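Gamma-glutamyltranspeptidase (Klebsiella pneumoniae subsp. pneumoniae, PDB 5HFT) catalyses the conversion of oxamate to oxalate in the uric acid degradation pathway and belongs to the gamma-glutamyltransferase family. Local coordinates at residues 48-62 / 140-154. Numbering follows the deposited sequence.
Sequences AILREGGSAIEAMVA and ISRDLTGRALPVARL
Leu154 pushes its forked end into a hollow between the two helices of 48-62: CD2 rests 3.8 Å from Glu58 CB and also meets Ile49 CD1, while CD1 turns to Val61 CG1. Next to it Leu149 fills the dent left by Gly54, its CD1 lying 3.8 Å from Gly54 CA and against Ile49 CG2. Gly54 follows Gly53, the C-prime residue of the Schellman motif that ends helix 40-51. Ile49 in turn puts CD1 over the centre of one face of the Arg153 guanidinium. Glu52 forms a salt bridge with Arg153: OE2 lies at the guanidinium edge, bonded to NH2 (2.6 Å), and OE1 bonds NE from a position tilted out of the plane; carboxylate and guanidinium are only 25° from coplanar. Further along, helices 56-62 and 140-144 run nearly antiparallel, and Ser141 CB packs against the flank of Ile57, whose other neighbours include Trp83 and Ile85 of strand 80-86. With its OG anti to the backbone N (chi1 160°), Ser141 reaches Ser55 OG at 2.9 Å. Ser55 and Glu58 form a capping box at the start of helix 56-70: Ser55 N gives Glu58 OE1 a nearly linear hydrogen bond (N-H...O 176°) on its anti lone pair, and OE2 accepts Leu149 N at 2.8 Å. The buried Glu58 carboxylate thus receives a backbone N-H on each oxygen, which probably favours its charged form and ties the turn before helix 56-70 to the loop leading into helix 151-154.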
loop_
_atom_site.group_PDB
_atom_site.type_symbol
_atom_site.label_atom_id
_atom_site.label_comp_id
_atom_site.label_asym_id
_atom_site.label_seq_id
_atom_site.Cartn_x
_atom_site.Cartn_y
_atom_site.Cartn_z
ATOM N N ALA A 48 12.092 -2.535 15.206
ATOM C CA ALA A 48 12.553 -1.926 16.448
ATOM C C ALA A 48 11.378 -1.666 17.383
ATOM O O ALA A 48 11.419 -2.045 18.561
ATOM C CB ALA A 48 13.335 -0.637 16.164
ATOM N N ILE A 49 10.284 -1.114 16.846
ATOM C CA ILE A 49 9.114 -0.789 17.664
ATOM C C ILE A 49 8.595 -2.034 18.369
ATOM O O ILE A 49 8.204 -1.996 19.546
ATOM C CB ILE A 49 8.027 -0.138 16.784
ATOM C CG1 ILE A 49 8.513 1.221 16.279
ATOM C CG2 ILE A 49 6.674 -0.001 17.540
ATOM C CD1 ILE A 49 8.955 2.145 17.377
ATOM N N LEU A 50 8.549 -3.150 17.651
ATOM C CA LEU A 50 8.175 -4.412 18.270
ATOM C C LEU A 50 9.091 -4.734 19.450
ATOM O O LEU A 50 8.632 -4.900 20.589
ATOM C CB LEU A 50 8.230 -5.511 17.222
ATOM C CG LEU A 50 7.169 -5.383 16.148
ATOM C CD1 LEU A 50 7.248 -6.568 15.218
ATOM C CD2 LEU A 50 5.792 -5.267 16.777
ATOM N N ARG A 51 10.401 -4.806 19.195
ATOM C CA ARG A 51 11.363 -5.093 20.252
ATOM C C ARG A 51 11.297 -4.097 21.406
ATOM O O ARG A 51 11.808 -4.387 22.498
ATOM C CB ARG A 51 12.776 -5.089 19.692
ATOM C CG ARG A 51 13.192 -6.274 18.856
ATOM C CD ARG A 51 14.690 -6.321 18.926
ATOM N NE ARG A 51 15.297 -7.443 18.231
ATOM C CZ ARG A 51 15.741 -8.532 18.834
ATOM N NH1 ARG A 51 15.599 -8.661 20.145
ATOM N NH2 ARG A 51 16.315 -9.495 18.125
ATOM N N GLU A 52 10.723 -2.924 21.191
ATOM C CA GLU A 52 10.609 -1.929 22.244
ATOM C C GLU A 52 9.286 -2.042 22.972
ATOM O O GLU A 52 8.907 -1.107 23.690
ATOM C CB GLU A 52 10.752 -0.508 21.673
ATOM C CG GLU A 52 12.162 -0.100 21.201
ATOM C CD GLU A 52 12.197 1.282 20.512
ATOM O OE1 GLU A 52 11.585 2.255 21.019
ATOM O OE2 GLU A 52 12.818 1.373 19.431
ATOM N N GLY A 53 8.559 -3.149 22.763
ATOM C CA GLY A 53 7.260 -3.371 23.360
ATOM C C GLY A 53 6.084 -2.845 22.563
ATOM O O GLY A 53 4.949 -2.955 23.032
ATOM N N GLY A 54 6.313 -2.258 21.381
ATOM C CA GLY A 54 5.211 -1.720 20.601
ATOM C C GLY A 54 4.421 -2.784 19.857
ATOM O O GLY A 54 4.884 -3.897 19.613
ATOM N N SER A 55 3.210 -2.421 19.465
ATOM C CA SER A 55 2.301 -3.329 18.783
ATOM C C SER A 55 2.624 -3.392 17.292
ATOM O O SER A 55 3.357 -2.562 16.752
ATOM C CB SER A 55 0.850 -2.882 18.987
ATOM O OG SER A 55 0.504 -1.803 18.134
ATOM N N ALA A 56 2.061 -4.396 16.613
ATOM C CA ALA A 56 2.258 -4.493 15.172
ATOM C C ALA A 56 1.788 -3.239 14.440
ATOM O O ALA A 56 2.322 -2.916 13.371
ATOM C CB ALA A 56 1.541 -5.715 14.613
ATOM N N ILE A 57 0.766 -2.548 14.955
ATOM C CA ILE A 57 0.257 -1.377 14.242
ATOM C C ILE A 57 1.229 -0.209 14.371
ATOM O O ILE A 57 1.650 0.384 13.370
ATOM C CB ILE A 57 -1.149 -1.007 14.746
ATOM C CG1 ILE A 57 -2.179 -1.978 14.178
ATOM C CG2 ILE A 57 -1.502 0.395 14.305
ATOM C CD1 ILE A 57 -3.429 -2.084 14.995
ATOM N N GLU A 58 1.643 0.104 15.599
ATOM C CA GLU A 58 2.622 1.166 15.790
ATOM C C GLU A 58 3.902 0.846 15.022
ATOM O O GLU A 58 4.541 1.739 14.452
ATOM C CB GLU A 58 2.889 1.357 17.286
ATOM C CG GLU A 58 1.618 1.582 18.145
ATOM C CD GLU A 58 1.868 1.502 19.658
ATOM O OE1 GLU A 58 2.300 0.428 20.146
ATOM O OE2 GLU A 58 1.649 2.514 20.361
ATOM N N ALA A 59 4.282 -0.432 14.976
ATOM C CA ALA A 59 5.425 -0.821 14.160
ATOM C C ALA A 59 5.146 -0.553 12.695
ATOM O O ALA A 59 6.050 -0.161 11.951
ATOM C CB ALA A 59 5.776 -2.297 14.386
ATOM N N MET A 60 3.898 -0.766 12.257
ATOM C CA MET A 60 3.545 -0.461 10.870
ATOM C C MET A 60 3.578 1.035 10.612
ATOM O O MET A 60 4.003 1.478 9.540
ATOM C CB MET A 60 2.158 -0.982 10.521
ATOM C CG MET A 60 1.777 -0.668 9.098
ATOM S SD MET A 60 2.813 -1.631 7.994
ATOM C CE MET A 60 2.081 -3.258 8.181
ATOM N N VAL A 61 3.158 1.833 11.589
ATOM C CA VAL A 61 3.132 3.271 11.376
ATOM C C VAL A 61 4.553 3.803 11.238
ATOM O O VAL A 61 4.860 4.548 10.299
ATOM C CB VAL A 61 2.364 3.977 12.507
ATOM C CG1 VAL A 61 2.742 5.435 12.544
ATOM C CG2 VAL A 61 0.880 3.855 12.283
ATOM N N ALA A 62 5.451 3.399 12.145
ATOM C CA ALA A 62 6.849 3.786 12.012
ATOM C C ALA A 62 7.387 3.432 10.634
ATOM O O ALA A 62 8.123 4.218 10.018
ATOM C CB ALA A 62 7.686 3.115 13.099
ATOM N N ILE A 140 -7.012 2.678 17.063
ATOM C CA ILE A 140 -7.341 1.256 17.133
ATOM C C ILE A 140 -6.325 0.520 17.984
ATOM O O ILE A 140 -6.681 -0.298 18.836
ATOM C CB ILE A 140 -7.399 0.645 15.722
ATOM C CG1 ILE A 140 -8.562 1.206 14.905
ATOM C CG2 ILE A 140 -7.418 -0.845 15.804
ATOM C CD1 ILE A 140 -8.551 0.724 13.470
ATOM N N SER A 141 -5.044 0.824 17.799
ATOM C CA SER A 141 -4.039 0.100 18.545
ATOM C C SER A 141 -4.009 0.507 20.003
ATOM O O SER A 141 -3.460 -0.235 20.822
ATOM C CB SER A 141 -2.666 0.274 17.930
ATOM O OG SER A 141 -1.673 -0.044 18.893
ATOM N N ARG A 142 -4.563 1.667 20.360
ATOM C CA ARG A 142 -4.733 1.930 21.785
ATOM C C ARG A 142 -5.973 1.230 22.347
ATOM O O ARG A 142 -6.001 0.905 23.536
ATOM C CB ARG A 142 -4.790 3.438 22.041
ATOM N N ASP A 143 -6.998 0.964 21.521
ATOM C CA ASP A 143 -8.139 0.185 22.015
ATOM C C ASP A 143 -7.762 -1.277 22.182
ATOM O O ASP A 143 -8.115 -1.897 23.191
ATOM C CB ASP A 143 -9.352 0.280 21.088
ATOM C CG ASP A 143 -9.868 1.691 20.935
ATOM O OD1 ASP A 143 -9.548 2.548 21.788
ATOM O OD2 ASP A 143 -10.586 1.945 19.942
ATOM N N LEU A 144 -7.035 -1.842 21.211
ATOM C CA LEU A 144 -6.691 -3.260 21.261
ATOM C C LEU A 144 -5.627 -3.524 22.309
ATOM O O LEU A 144 -5.831 -4.320 23.225
ATOM C CB LEU A 144 -6.224 -3.729 19.881
ATOM C CG LEU A 144 -7.270 -3.578 18.778
ATOM C CD1 LEU A 144 -6.698 -4.026 17.441
ATOM C CD2 LEU A 144 -8.548 -4.373 19.132
ATOM N N THR A 145 -4.475 -2.875 22.185
ATOM C CA THR A 145 -3.498 -2.859 23.262
ATOM C C THR A 145 -4.088 -2.135 24.468
ATOM O O THR A 145 -5.060 -1.379 24.356
ATOM C CB THR A 145 -2.243 -2.125 22.802
ATOM O OG1 THR A 145 -2.052 -2.377 21.406
ATOM C CG2 THR A 145 -1.008 -2.601 23.578
ATOM N N GLY A 146 -3.486 -2.336 25.634
ATOM C CA GLY A 146 -3.854 -1.378 26.658
ATOM C C GLY A 146 -2.961 -0.157 26.736
ATOM O O GLY A 146 -3.194 0.740 27.556
ATOM N N ARG A 147 -1.959 -0.092 25.865
ATOM C CA ARG A 147 -0.871 0.864 25.944
ATOM C C ARG A 147 -0.734 1.549 24.591
ATOM O O ARG A 147 -1.491 1.267 23.654
ATOM C CB ARG A 147 0.438 0.170 26.359
ATOM N N ALA A 148 0.263 2.434 24.494
ATOM C CA ALA A 148 0.639 3.131 23.270
ATOM C C ALA A 148 1.966 3.830 23.514
ATOM O O ALA A 148 2.182 4.370 24.600
ATOM C CB ALA A 148 -0.419 4.164 22.840
ATOM N N LEU A 149 2.849 3.828 22.496
ATOM C CA LEU A 149 4.130 4.529 22.561
ATOM C C LEU A 149 3.972 5.986 22.137
ATOM O O LEU A 149 3.005 6.352 21.466
ATOM C CB LEU A 149 5.149 3.832 21.661
ATOM C CG LEU A 149 5.538 2.408 22.043
ATOM C CD1 LEU A 149 6.473 1.804 21.011
ATOM C CD2 LEU A 149 6.169 2.386 23.423
ATOM N N PRO A 150 4.899 6.855 22.536
ATOM C CA PRO A 150 4.861 8.245 22.051
ATOM C C PRO A 150 4.983 8.320 20.534
ATOM O O PRO A 150 5.784 7.613 19.916
ATOM C CB PRO A 150 6.066 8.897 22.740
ATOM C CG PRO A 150 6.361 8.033 23.925
ATOM C CD PRO A 150 5.973 6.636 23.526
ATOM N N VAL A 151 4.157 9.180 19.935
ATOM C CA VAL A 151 4.245 9.442 18.497
ATOM C C VAL A 151 5.669 9.830 18.093
ATOM O O VAL A 151 6.197 9.342 17.084
ATOM C CB VAL A 151 3.220 10.526 18.097
ATOM C CG1 VAL A 151 3.389 11.776 18.959
ATOM C CG2 VAL A 151 3.371 10.909 16.641
ATOM N N ALA A 152 6.325 10.681 18.898
ATOM C CA ALA A 152 7.696 11.112 18.619
ATOM C C ALA A 152 8.646 9.932 18.504
ATOM O O ALA A 152 9.705 10.047 17.878
ATOM C CB ALA A 152 8.184 12.082 19.700
ATOM N N ARG A 153 8.303 8.812 19.128
ATOM C CA ARG A 153 9.073 7.590 18.954
ATOM C C ARG A 153 8.761 6.925 17.612
ATOM O O ARG A 153 9.682 6.470 16.920
ATOM C CB ARG A 153 8.796 6.629 20.112
ATOM C CG ARG A 153 9.560 5.340 20.008
ATOM C CD ARG A 153 11.048 5.610 19.985
ATOM N NE ARG A 153 11.793 4.487 19.424
ATOM C CZ ARG A 153 12.100 4.374 18.134
ATOM N NH1 ARG A 153 11.722 5.319 17.284
ATOM N NH2 ARG A 153 12.787 3.328 17.684
ATOM N N LEU A 154 7.481 6.896 17.203
ATOM C CA LEU A 154 7.125 6.206 15.964
ATOM C C LEU A 154 7.742 6.857 14.723
ATOM O O LEU A 154 7.981 6.169 13.723
ATOM C CB LEU A 154 5.612 6.150 15.822
ATOM C CG LEU A 154 4.825 5.555 16.990
ATOM C CD1 LEU A 154 3.373 5.421 16.580
ATOM C CD2 LEU A 154 5.385 4.205 17.435
#